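Long-range contacts in cell wall binding protein cwp8 (Peptoclostridium difficile, PDB 5J6Q), which probably anchors itself to the clostridial cell wall through its three CWB2 domains, as a surface protein associated with the S-layer: residues T418-G424 against A442-T447; L326-P330 against S434-A438; K460-I466 against L481-N487; V490-A494 against V505-Y509. One frame throughout, in Å; residues are numbered along the deposited sequence.

Interaction 1: T418-G424 against A442-T447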
loop_
_atom_site.group_PDB
_atom_site.type_symbol
_atom_site.label_atom_id
_atom_site.label_comp_id
_atom_site.label_asym_id
_atom_site.label_seq_id
_atom_site.Cartn_x
_atom_site.Cartn_y
_atom_site.Cartn_z
ATOM N N THR A 418 -19.949 -35.042 18.034
ATOM C CA THR A 418 -19.138 -35.391 16.883
ATOM C C THR A 418 -17.676 -35.569 17.250
ATOM O O THR A 418 -17.154 -34.958 18.201
ATOM C CB THR A 418 -19.300 -34.303 15.796
ATOM O OG1 THR A 418 -18.143 -34.290 14.975
ATOM C CG2 THR A 418 -19.458 -32.909 16.383
ATOM N N ALA A 419 -17.020 -36.450 16.498
ATOM C CA ALA A 419 -15.609 -36.684 16.678
ATOM C C ALA A 419 -15.005 -37.086 15.321
ATOM O O ALA A 419 -15.694 -37.661 14.474
ATOM C CB ALA A 419 -15.376 -37.742 17.716
ATOM N N PHE A 420 -13.740 -36.742 15.114
ATOM C CA PHE A 420 -13.070 -36.968 13.834
ATOM C C PHE A 420 -11.950 -37.923 14.001
ATOM O O PHE A 420 -11.276 -37.842 15.020
ATOM C CB PHE A 420 -12.479 -35.631 13.297
ATOM C CG PHE A 420 -13.563 -34.815 12.685
ATOM C CD1 PHE A 420 -14.081 -33.715 13.349
ATOM C CD2 PHE A 420 -14.137 -35.191 11.478
ATOM C CE1 PHE A 420 -15.144 -33.023 12.819
ATOM C CE2 PHE A 420 -15.210 -34.482 10.950
ATOM C CZ PHE A 420 -15.703 -33.412 11.623
ATOM N N VAL A 421 -11.711 -38.794 13.032
ATOM C CA VAL A 421 -10.590 -39.747 13.149
ATOM C C VAL A 421 -9.698 -39.611 11.994
ATOM O O VAL A 421 -10.153 -39.610 10.861
ATOM C CB VAL A 421 -11.055 -41.230 13.258
ATOM C CG1 VAL A 421 -9.914 -42.174 12.875
ATOM C CG2 VAL A 421 -11.500 -41.513 14.682
ATOM N N VAL A 422 -8.395 -39.510 12.260
ATOM C CA VAL A 422 -7.394 -39.271 11.200
ATOM C C VAL A 422 -6.202 -40.112 11.504
ATOM O O VAL A 422 -6.060 -40.542 12.661
ATOM C CB VAL A 422 -7.043 -37.715 11.198
ATOM C CG1 VAL A 422 -8.350 -36.859 11.177
ATOM C CG2 VAL A 422 -6.222 -37.342 12.435
ATOM N N GLY A 423 -5.296 -40.290 10.559
ATOM C CA GLY A 423 -4.120 -41.128 10.806
ATOM C C GLY A 423 -2.913 -40.360 11.300
ATOM O O GLY A 423 -2.731 -39.170 11.057
ATOM N N GLY A 424 -2.052 -41.050 12.025
ATOM C CA GLY A 424 -0.885 -40.416 12.585
ATOM C C GLY A 424 0.016 -39.889 11.494
ATOM O O GLY A 424 0.880 -39.080 11.751
ATOM N N ALA A 442 -15.765 -30.816 18.524
ATOM C CA ALA A 442 -15.431 -32.159 18.064
ATOM C C ALA A 442 -13.964 -32.495 18.224
ATOM O O ALA A 442 -13.087 -31.753 17.766
ATOM C CB ALA A 442 -15.823 -32.314 16.615
ATOM N N PRO A 443 -13.636 -33.579 18.946
ATOM C CA PRO A 443 -12.233 -33.932 19.084
ATOM C C PRO A 443 -11.700 -34.491 17.775
ATOM O O PRO A 443 -12.450 -34.941 16.889
ATOM C CB PRO A 443 -12.236 -34.968 20.224
ATOM C CG PRO A 443 -13.651 -35.454 20.293
ATOM C CD PRO A 443 -14.476 -34.292 19.922
ATOM N N ILE A 444 -10.380 -34.513 17.680
ATOM C CA ILE A 444 -9.752 -35.026 16.514
ATOM C C ILE A 444 -8.896 -36.101 17.074
ATOM O O ILE A 444 -7.902 -35.808 17.734
ATOM C CB ILE A 444 -8.889 -33.940 15.801
ATOM C CG1 ILE A 444 -9.791 -32.913 15.065
ATOM C CG2 ILE A 444 -7.945 -34.615 14.843
ATOM C CD1 ILE A 444 -8.967 -31.657 14.639
ATOM N N ILE A 445 -9.248 -37.344 16.788
ATOM C CA ILE A 445 -8.514 -38.443 17.357
ATOM C C ILE A 445 -7.585 -38.926 16.303
ATOM O O ILE A 445 -8.010 -39.162 15.167
ATOM C CB ILE A 445 -9.563 -39.517 17.794
ATOM C CG1 ILE A 445 -10.551 -38.915 18.858
ATOM C CG2 ILE A 445 -8.834 -40.741 18.336
ATOM C CD1 ILE A 445 -9.792 -38.356 20.109
ATOM N N VAL A 446 -6.347 -39.055 16.660
ATOM C CA VAL A 446 -5.296 -39.504 15.780
ATOM C C VAL A 446 -5.071 -40.989 16.146
ATOM O O VAL A 446 -4.920 -41.272 17.337
ATOM C CB VAL A 446 -4.065 -38.665 16.076
ATOM C CG1 VAL A 446 -2.889 -39.090 15.203
ATOM C CG2 VAL A 446 -4.366 -37.181 15.884
ATOM N N THR A 447 -5.004 -41.920 15.136
ATOM C CA THR A 447 -4.841 -43.336 15.454
ATOM C C THR A 447 -3.777 -44.027 14.582
ATOM O O THR A 447 -3.461 -43.587 13.460
ATOM C CB THR A 447 -6.220 -44.040 15.322
ATOM O OG1 THR A 447 -6.104 -45.388 15.831
ATOM C CG2 THR A 447 -6.713 -44.086 13.864
HETATM O O HOH W 1 -2.319 -44.057 11.195
#

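Interaction 2: L326-P330 against S434-A438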
loop_
_atom_site.group_PDB
_atom_site.type_symbol
_atom_site.label_atom_id
_atom_site.label_comp_id
_atom_site.label_asym_id
_atom_site.label_seq_id
_atom_site.Cartn_x
_atom_site.Cartn_y
_atom_site.Cartn_z
ATOM N N LEU A 326 -2.886 -29.290 15.002
ATOM C CA LEU A 326 -4.182 -29.335 14.302
ATOM C C LEU A 326 -5.209 -29.929 15.231
ATOM O O LEU A 326 -6.348 -29.455 15.271
ATOM C CB LEU A 326 -4.073 -30.105 12.950
ATOM C CG LEU A 326 -3.900 -31.629 13.014
ATOM C CD1 LEU A 326 -5.255 -32.308 13.147
ATOM C CD2 LEU A 326 -3.276 -32.124 11.705
ATOM N N ALA A 327 -4.789 -30.986 16.027
ATOM C CA ALA A 327 -5.701 -31.582 17.039
ATOM C C ALA A 327 -6.037 -30.530 18.130
ATOM O O ALA A 327 -7.103 -30.610 18.750
ATOM C CB ALA A 327 -5.035 -32.796 17.677
ATOM N N SER A 328 -5.154 -29.514 18.359
ATOM C CA SER A 328 -5.457 -28.502 19.386
ATOM C C SER A 328 -6.508 -27.450 19.021
ATOM O O SER A 328 -6.768 -26.570 19.864
ATOM C CB SER A 328 -4.190 -27.766 19.765
ATOM O OG SER A 328 -3.294 -28.709 20.325
ATOM N N ALA A 329 -7.126 -27.533 17.825
ATOM C CA ALA A 329 -8.038 -26.468 17.410
ATOM C C ALA A 329 -9.309 -26.400 18.234
ATOM O O ALA A 329 -9.651 -25.266 18.583
ATOM C CB ALA A 329 -8.406 -26.624 15.920
ATOM N N PRO A 330 -10.066 -27.530 18.479
ATOM C CA PRO A 330 -11.289 -27.380 19.302
ATOM C C PRO A 330 -10.902 -26.959 20.720
ATOM O O PRO A 330 -11.719 -26.394 21.377
ATOM C CB PRO A 330 -11.954 -28.755 19.183
ATOM C CG PRO A 330 -10.851 -29.653 18.767
ATOM C CD PRO A 330 -10.039 -28.867 17.847
ATOM N N SER A 434 -9.711 -29.167 10.862
ATOM C CA SER A 434 -9.535 -28.434 12.117
ATOM C C SER A 434 -10.568 -27.318 12.344
ATOM O O SER A 434 -11.086 -27.283 13.436
ATOM C CB SER A 434 -8.121 -27.841 12.195
ATOM O OG SER A 434 -7.216 -28.927 12.403
ATOM N N ALA A 435 -10.875 -26.446 11.361
ATOM C CA ALA A 435 -11.816 -25.362 11.654
ATOM C C ALA A 435 -13.181 -25.962 12.044
ATOM O O ALA A 435 -13.739 -25.555 13.006
ATOM C CB ALA A 435 -11.996 -24.467 10.424
ATOM N N ARG A 436 -13.678 -26.924 11.245
ATOM C CA ARG A 436 -14.994 -27.518 11.460
ATOM C C ARG A 436 -15.045 -28.137 12.826
ATOM O O ARG A 436 -16.049 -27.905 13.531
ATOM C CB ARG A 436 -15.270 -28.536 10.352
ATOM C CG ARG A 436 -16.388 -29.471 10.671
ATOM C CD ARG A 436 -17.679 -28.634 10.620
ATOM N NE ARG A 436 -18.845 -29.436 10.920
ATOM C CZ ARG A 436 -20.088 -29.101 10.558
ATOM N NH1 ARG A 436 -21.103 -29.892 10.878
ATOM N NH2 ARG A 436 -20.323 -27.969 9.875
ATOM N N ALA A 437 -13.968 -28.870 13.228
ATOM C CA ALA A 437 -13.964 -29.479 14.533
ATOM C C ALA A 437 -13.905 -28.426 15.620
ATOM O O ALA A 437 -14.670 -28.547 16.598
ATOM C CB ALA A 437 -12.809 -30.407 14.697
ATOM N N ALA A 438 -13.023 -27.391 15.464
ATOM C CA ALA A 438 -12.922 -26.337 16.450
ATOM C C ALA A 438 -14.294 -25.678 16.572
ATOM O O ALA A 438 -14.661 -25.243 17.642
ATOM C CB ALA A 438 -11.914 -25.271 16.048
HETATM O O HOH W 2 -14.301 -26.207 20.298
#

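Interaction 3: K460-I466 against L481-N487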
loop_
_atom_site.group_PDB
_atom_site.type_symbol
_atom_site.label_atom_id
_atom_site.label_comp_id
_atom_site.label_asym_id
_atom_site.label_seq_id
_atom_site.Cartn_x
_atom_site.Cartn_y
_atom_site.Cartn_z
ATOM N N LYS A 460 -17.373 -44.247 21.771
ATOM C CA LYS A 460 -18.474 -45.203 21.839
ATOM C C LYS A 460 -19.794 -44.511 22.172
ATOM O O LYS A 460 -20.032 -44.150 23.324
ATOM C CB LYS A 460 -18.175 -46.283 22.893
ATOM C CG LYS A 460 -19.268 -47.342 22.977
ATOM C CD LYS A 460 -18.989 -48.340 24.089
ATOM C CE LYS A 460 -20.150 -49.287 24.268
ATOM N NZ LYS A 460 -20.036 -50.058 25.536
ATOM N N GLY A 461 -20.646 -44.318 21.162
ATOM C CA GLY A 461 -21.942 -43.696 21.390
ATOM C C GLY A 461 -22.103 -42.414 20.605
ATOM O O GLY A 461 -23.216 -41.953 20.362
ATOM N N LYS A 462 -20.981 -41.829 20.199
ATOM C CA LYS A 462 -21.011 -40.580 19.443
ATOM C C LYS A 462 -20.883 -40.843 17.940
ATOM O O LYS A 462 -20.431 -41.912 17.533
ATOM C CB LYS A 462 -19.874 -39.644 19.907
ATOM C CG LYS A 462 -19.282 -40.018 21.269
ATOM C CD LYS A 462 -19.210 -38.811 22.199
ATOM C CE LYS A 462 -19.114 -39.225 23.651
ATOM N NZ LYS A 462 -17.968 -38.564 24.337
ATOM N N GLU A 463 -21.300 -39.874 17.116
ATOM C CA GLU A 463 -21.198 -39.980 15.659
ATOM C C GLU A 463 -19.784 -39.571 15.201
ATOM O O GLU A 463 -19.307 -38.488 15.537
ATOM C CB GLU A 463 -22.256 -39.098 14.991
ATOM C CG GLU A 463 -23.665 -39.524 15.359
ATOM C CD GLU A 463 -24.709 -38.931 14.437
ATOM O OE1 GLU A 463 -24.399 -38.690 13.252
ATOM O OE2 GLU A 463 -25.838 -38.701 14.904
ATOM N N LEU A 464 -19.140 -40.440 14.418
ATOM C CA LEU A 464 -17.779 -40.277 13.969
ATOM C C LEU A 464 -17.621 -40.060 12.452
ATOM O O LEU A 464 -18.459 -40.463 11.649
ATOM C CB LEU A 464 -17.002 -41.548 14.417
ATOM C CG LEU A 464 -17.149 -41.865 15.914
ATOM C CD1 LEU A 464 -16.848 -43.345 16.241
ATOM C CD2 LEU A 464 -16.216 -40.948 16.677
ATOM N N GLU A 465 -16.530 -39.405 12.069
ATOM C CA GLU A 465 -16.226 -39.146 10.656
ATOM C C GLU A 465 -14.735 -39.381 10.481
ATOM O O GLU A 465 -13.949 -39.006 11.351
ATOM C CB GLU A 465 -16.628 -37.711 10.255
ATOM C CG GLU A 465 -16.331 -37.372 8.801
ATOM C CD GLU A 465 -17.585 -37.297 7.917
ATOM O OE1 GLU A 465 -17.624 -38.026 6.915
ATOM O OE2 GLU A 465 -18.518 -36.520 8.204
ATOM N N ILE A 466 -14.354 -40.043 9.395
ATOM C CA ILE A 466 -12.946 -40.301 9.124
ATOM C C ILE A 466 -12.441 -39.360 8.034
ATOM O O ILE A 466 -13.174 -39.122 7.071
ATOM C CB ILE A 466 -12.761 -41.762 8.690
ATOM C CG1 ILE A 466 -13.519 -42.699 9.659
ATOM C CG2 ILE A 466 -11.274 -42.076 8.690
ATOM C CD1 ILE A 466 -13.253 -44.193 9.422
ATOM N N LEU A 481 -15.071 -48.572 14.207
ATOM C CA LEU A 481 -15.749 -47.293 14.399
ATOM C C LEU A 481 -17.231 -47.435 14.123
ATOM O O LEU A 481 -18.046 -46.963 14.910
ATOM C CB LEU A 481 -15.151 -46.233 13.468
ATOM C CG LEU A 481 -14.250 -45.221 14.162
ATOM C CD1 LEU A 481 -13.054 -45.913 14.779
ATOM C CD2 LEU A 481 -13.782 -44.204 13.152
ATOM N N VAL A 482 -17.583 -48.081 13.003
ATOM C CA VAL A 482 -18.980 -48.310 12.643
ATOM C C VAL A 482 -19.661 -49.064 13.790
ATOM O O VAL A 482 -20.844 -48.858 14.058
ATOM C CB VAL A 482 -19.034 -49.109 11.319
ATOM C CG1 VAL A 482 -20.478 -49.374 10.912
ATOM C CG2 VAL A 482 -18.309 -48.346 10.216
ATOM N N ASP A 483 -18.896 -49.933 14.464
ATOM C CA ASP A 483 -19.370 -50.714 15.604
ATOM C C ASP A 483 -19.719 -49.816 16.808
ATOM O O ASP A 483 -20.800 -49.960 17.376
ATOM C CB ASP A 483 -18.285 -51.727 16.015
ATOM C CG ASP A 483 -18.759 -52.741 17.035
ATOM O OD1 ASP A 483 -19.269 -53.803 16.621
ATOM O OD2 ASP A 483 -18.611 -52.477 18.247
ATOM N N ILE A 484 -18.815 -48.893 17.192
ATOM C CA ILE A 484 -19.048 -48.011 18.333
ATOM C C ILE A 484 -19.809 -46.736 17.960
ATOM O O ILE A 484 -20.105 -45.926 18.834
ATOM C CB ILE A 484 -17.685 -47.679 18.983
ATOM C CG1 ILE A 484 -16.770 -46.938 17.990
ATOM C CG2 ILE A 484 -17.030 -48.969 19.455
ATOM C CD1 ILE A 484 -15.451 -46.491 18.611
ATOM N N ASP A 485 -20.122 -46.557 16.675
ATOM C CA ASP A 485 -20.867 -45.394 16.195
ATOM C C ASP A 485 -22.331 -45.472 16.642
ATOM O O ASP A 485 -22.860 -46.564 16.842
ATOM C CB ASP A 485 -20.789 -45.316 14.663
ATOM C CG ASP A 485 -21.416 -44.059 14.104
ATOM O OD1 ASP A 485 -20.732 -43.014 14.081
ATOM O OD2 ASP A 485 -22.594 -44.119 13.692
ATOM N N LEU A 486 -22.985 -44.313 16.783
ATOM C CA LEU A 486 -24.372 -44.227 17.233
ATOM C C LEU A 486 -25.374 -44.793 16.227
ATOM O O LEU A 486 -26.220 -45.605 16.591
ATOM C CB LEU A 486 -24.707 -42.752 17.510
ATOM C CG LEU A 486 -26.134 -42.497 17.991
ATOM C CD1 LEU A 486 -26.354 -43.158 19.336
ATOM C CD2 LEU A 486 -26.371 -41.005 18.110
ATOM N N ASN A 487 -25.273 -44.370 14.968
ATOM C CA ASN A 487 -26.195 -44.806 13.920
ATOM C C ASN A 487 -25.641 -45.959 13.083
ATOM O O ASN A 487 -26.212 -46.291 12.046
ATOM C CB ASN A 487 -26.522 -43.623 13.007
ATOM C CG ASN A 487 -27.399 -42.600 13.681
ATOM O OD1 ASN A 487 -28.627 -42.706 13.625
ATOM N ND2 ASN A 487 -26.854 -41.581 14.344
#

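Interaction 4: V490-A494 against V505-Y509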
loop_
_atom_site.group_PDB
_atom_site.type_symbol
_atom_site.label_atom_id
_atom_site.label_comp_id
_atom_site.label_asym_id
_atom_site.label_seq_id
_atom_site.Cartn_x
_atom_site.Cartn_y
_atom_site.Cartn_z
ATOM N N VAL A 490 -20.309 -44.679 9.413
ATOM C CA VAL A 490 -19.236 -43.706 9.479
ATOM C C VAL A 490 -18.766 -43.370 8.081
ATOM O O VAL A 490 -18.263 -44.230 7.361
ATOM C CB VAL A 490 -18.062 -44.249 10.328
ATOM C CG1 VAL A 490 -16.896 -43.268 10.302
ATOM C CG2 VAL A 490 -18.510 -44.485 11.764
ATOM N N GLU A 491 -18.955 -42.121 7.687
ATOM C CA GLU A 491 -18.505 -41.655 6.385
ATOM C C GLU A 491 -17.000 -41.345 6.434
ATOM O O GLU A 491 -16.452 -41.019 7.493
ATOM C CB GLU A 491 -19.295 -40.400 5.979
ATOM C CG GLU A 491 -19.029 -39.932 4.558
ATOM C CD GLU A 491 -19.882 -38.730 4.180
ATOM O OE1 GLU A 491 -19.482 -37.977 3.268
ATOM O OE2 GLU A 491 -20.957 -38.538 4.796
ATOM N N ARG A 492 -16.347 -41.475 5.286
ATOM C CA ARG A 492 -14.942 -41.197 5.109
ATOM C C ARG A 492 -14.804 -40.099 4.031
ATOM O O ARG A 492 -15.358 -40.238 2.952
ATOM C CB ARG A 492 -14.233 -42.498 4.679
ATOM C CG ARG A 492 -12.838 -42.295 4.075
ATOM C CD ARG A 492 -12.253 -43.625 3.551
ATOM N NE ARG A 492 -12.225 -44.711 4.540
ATOM C CZ ARG A 492 -11.175 -44.992 5.319
ATOM N NH1 ARG A 492 -11.218 -46.017 6.164
ATOM N NH2 ARG A 492 -10.074 -44.245 5.257
ATOM N N LEU A 493 -14.133 -39.006 4.347
ATOM C CA LEU A 493 -13.836 -37.926 3.394
ATOM C C LEU A 493 -12.347 -38.208 2.978
ATOM O O LEU A 493 -11.476 -38.080 3.830
ATOM C CB LEU A 493 -13.958 -36.503 4.038
ATOM C CG LEU A 493 -15.221 -35.727 3.694
ATOM C CD1 LEU A 493 -16.527 -36.462 4.049
ATOM C CD2 LEU A 493 -15.180 -34.460 4.474
ATOM N N ALA A 494 -12.072 -38.560 1.709
ATOM C CA ALA A 494 -10.736 -38.908 1.299
ATOM C C ALA A 494 -10.537 -38.651 -0.177
ATOM O O ALA A 494 -11.208 -39.272 -0.981
ATOM C CB ALA A 494 -10.509 -40.401 1.600
ATOM N N VAL A 505 -13.874 -31.660 2.178
ATOM C CA VAL A 505 -14.341 -31.069 3.444
ATOM C C VAL A 505 -15.175 -29.794 3.143
ATOM O O VAL A 505 -16.265 -29.569 3.756
ATOM C CB VAL A 505 -13.061 -30.714 4.259
ATOM C CG1 VAL A 505 -13.390 -29.844 5.521
ATOM C CG2 VAL A 505 -12.428 -31.992 4.730
ATOM N N ILE A 506 -14.639 -28.945 2.226
ATOM C CA ILE A 506 -15.325 -27.713 1.879
ATOM C C ILE A 506 -16.706 -28.062 1.255
ATOM O O ILE A 506 -17.725 -27.446 1.612
ATOM C CB ILE A 506 -14.492 -26.805 0.924
ATOM C CG1 ILE A 506 -13.265 -26.118 1.624
ATOM C CG2 ILE A 506 -15.459 -25.714 0.421
ATOM C CD1 ILE A 506 -12.025 -25.834 0.637
ATOM N N ASN A 507 -16.763 -29.098 0.369
ATOM C CA ASN A 507 -18.067 -29.396 -0.284
ATOM C C ASN A 507 -19.091 -29.880 0.739
ATOM O O ASN A 507 -20.272 -29.614 0.630
ATOM C CB ASN A 507 -17.880 -30.468 -1.310
ATOM C CG ASN A 507 -19.094 -30.868 -2.168
ATOM O OD1 ASN A 507 -19.772 -30.049 -2.822
ATOM N ND2 ASN A 507 -19.375 -32.132 -2.287
ATOM N N LYS A 508 -18.628 -30.577 1.714
ATOM C CA LYS A 508 -19.547 -31.132 2.670
ATOM C C LYS A 508 -20.015 -30.189 3.749
ATOM O O LYS A 508 -21.193 -30.200 4.082
ATOM C CB LYS A 508 -18.923 -32.346 3.350
ATOM C CG LYS A 508 -19.944 -32.963 4.345
ATOM C CD LYS A 508 -19.409 -34.381 4.932
ATOM C CE LYS A 508 -20.403 -34.816 5.996
ATOM N NZ LYS A 508 -20.867 -36.192 5.751
ATOM N N TYR A 509 -19.153 -29.350 4.260
ATOM C CA TYR A 509 -19.598 -28.567 5.367
ATOM C C TYR A 509 -19.794 -27.085 5.208
ATOM O O TYR A 509 -20.218 -26.510 6.219
ATOM C CB TYR A 509 -18.530 -28.677 6.440
ATOM C CG TYR A 509 -18.381 -30.088 6.977
ATOM C CD1 TYR A 509 -17.199 -30.796 6.797
ATOM C CD2 TYR A 509 -19.388 -30.683 7.719
ATOM C CE1 TYR A 509 -17.014 -32.057 7.356
ATOM C CE2 TYR A 509 -19.211 -31.941 8.309
ATOM C CZ TYR A 509 -18.023 -32.615 8.127
ATOM O OH TYR A 509 -17.814 -33.811 8.737
#

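Interaction 1: T418-G424 against A442-T447
Thr418 sits over the methyl of Ala442, its OG1 3.5 Å and its CG2 3.7 Å from Ala442 CB, while its carbonyl O receives a CA-H contact from Ala442. At Ala419 the methyl meets the ring of Pro443, CB to CG 3.9 Å. Phe420 then starts the regular pairing: its N donates to Pro443 O at 2.8 Å, and its O accepts a nearly straight bond (175°) from Ile445 N at 2.7 Å. The phenyl ring puts CE1 against Ala442 CB. Bonding to both residues that flank its partner Ile444 is the parallel pattern, and strands 418-423 and 444-447 are neighbours in the 2-1-3-4 sheet of a CWB2 domain, a toprim-like arrangement. Val421 turns its backbone polar groups to Glu465 and Val467 on strand 463-467, and its CG1 lies against Thr447 CG2. Val422 faces the same side as Phe420. A chi1 of -50° sets CG1 opposite the carbonyl carbon and leaves CG2 to meet Ile444 CG2 at 4.0 Å and Val446 CG2 at 3.9 Å; its N and O pair with Ile445 O and Thr447 N. Past Gly423, Gly424 N donates to Thr447 O at 3.2 Å from outside the carbonyl plane, and a water bridges the same two atoms.

Interaction 2: L326-P330 against S434-A438
The carbonyl group of Leu326 is approached on both faces of its plane. Ser434 OG donates to Leu326 O at 3.0 Å from one face, lying 41° out of the plane and well to the side of the C=O direction (107°), whereas Ala329 N reaches the same oxygen from the other face. The serine hydroxyl is put there by a chi1 of -72°, which sets OG opposite the carbonyl carbon of its own residue, and it also lies 3.4 Å from Leu326 CB. Two donors thus occupy this buried oxygen where helix 322-327 gives way to helix 329-334. The puckered pyrrolidine ring of Pro330 runs along the backbone of the opposing helix: its CB lies close to Ala437 O and Ala438 CA, and its CD comes near Ala438 N and CA. The two main chains approach to 3.4 Å between Pro330 CA and Ala438 CA, a close meeting consistent with the alanines at 329 and 438. Between these two points Ala329 directs its methyl at the partner, with CB 3.8 Å from Ala438 CB and 3.7 Å from Ser434 O. One water, 2.8 Å from Pro330 O and equally far from Ala438 O, donates to both carbonyls. The contact joins the first and second CWB2 domains. Helix 531-542 packs beside it through Ala537, which touches both Ala329 and Ser434, and through Ala541 on Ala438, while Ile444 of strand 444-447 lies against Leu326, Ser434 and Ala437.

Interaction 3: K460-I466 against L481-N487
Ile484 O is met by two neighbouring groups of the opposing turn: Gly461 N donates to it at 2.9 Å, nearly in line with the C=O bond, and Lys460 CA adds a CA-H contact at 3.5 Å. Both segments leave a helix here, at Lys460 and at Asp485, so the carbonyl at the end of one helix meets the amide just beyond the end of the other. At the positive phi of Gly461 (119°) a CB would press on the carbonyl O of Lys460, and the glycine lets the chain turn there; its own O is packed against Leu486 CB. A second tie comes from Asp485. Although its CB starts away from the strand, a chi1 of -174° swings the carboxylate back, and OD1 accepts from Leu464 N at 3.0 Å with an angle of 164°. Farther along the strand, Leu464 CD1 meets Leu481 CG at 3.8 Å, the two side chains crossing at about a right angle, and also Ile484 CG1 at 4.0 Å. Ile466 CD1 touches Leu481 CD2. This packing seats helix 475-484 on strand 463-467 within the beta-alpha-beta unit that ends in strand 491-493. Toward the solvent side, Glu463 lies beside Leu486 and Asn487, but its OE2 forms its salt bridge with Lys417. Asp485 OD2 takes Lys489 N and, weakly, Asn487 N, so main-chain amides hold both carboxylate oxygens, which fixes its rotation and would probably favour its charged form.

Interaction 4: V490-A494 against V505-Y509
Glu491 and Lys508 both stretch away from their main-chain nitrogens (chi1 -173° and -178°), so that the two side chains run out toward each other from opposite directions, and a bend at the end of the lysine (chi4 128°) turns NZ to the carboxylate. Glu491 OE2 and Lys508 NZ form a salt bridge modelled at 2.5 Å; this is short, and since Glu491 is poorly ordered its exact length is doubtful. NZ also has a long, weak ion pair with Glu465 OE2. The Glu491-Lys508 pair lies on the exposed side, next to the apolar part of the contact, which rests on Leu493. The leucine branches between its neighbours: CD1 lies 3.7 Å from Lys508 CD, on the aliphatic stem of the lysine, while CD2 reaches Val505 CA at 3.6 Å and Val505 CG2 at 3.7 Å, crossing the valine at about a right angle. Tyr509 CE1 stands somewhat farther from the same CD2, at 4.2 Å, and one face of its ring carries Lys508 CG over the centre. Strand 491-493 is the outermost strand of its parallel sheet, and helix 498-509 packs on it right after the connecting turn. Leu493 pairs through its backbone with Ile466 and Gly468, and Val505 and Tyr509 touch Ile433.

Interactions 1, 3 and 4 all reach one parallel sheet. Interaction 1 pairs two of its strands, interaction 3 lays a helix on the next strand, and interaction 4 covers the strand at the far edge. Interaction 2, by contrast, joins helices from two CWB2 domains, yet it adjoins interaction 1 where Ala437 O meets Ala442 N. The two are buried and differ in kind: regular backbone bonding in the first, small side chains with a single serine bond in the second. Interactions 3 and 4 are partly open to solvent, but interaction 3 uses a buried carboxylate gripping main-chain amides and interaction 4 a surface ion pair. Glu465 links them through a weak hydrogen bond from its OE2 to Tyr509 OH.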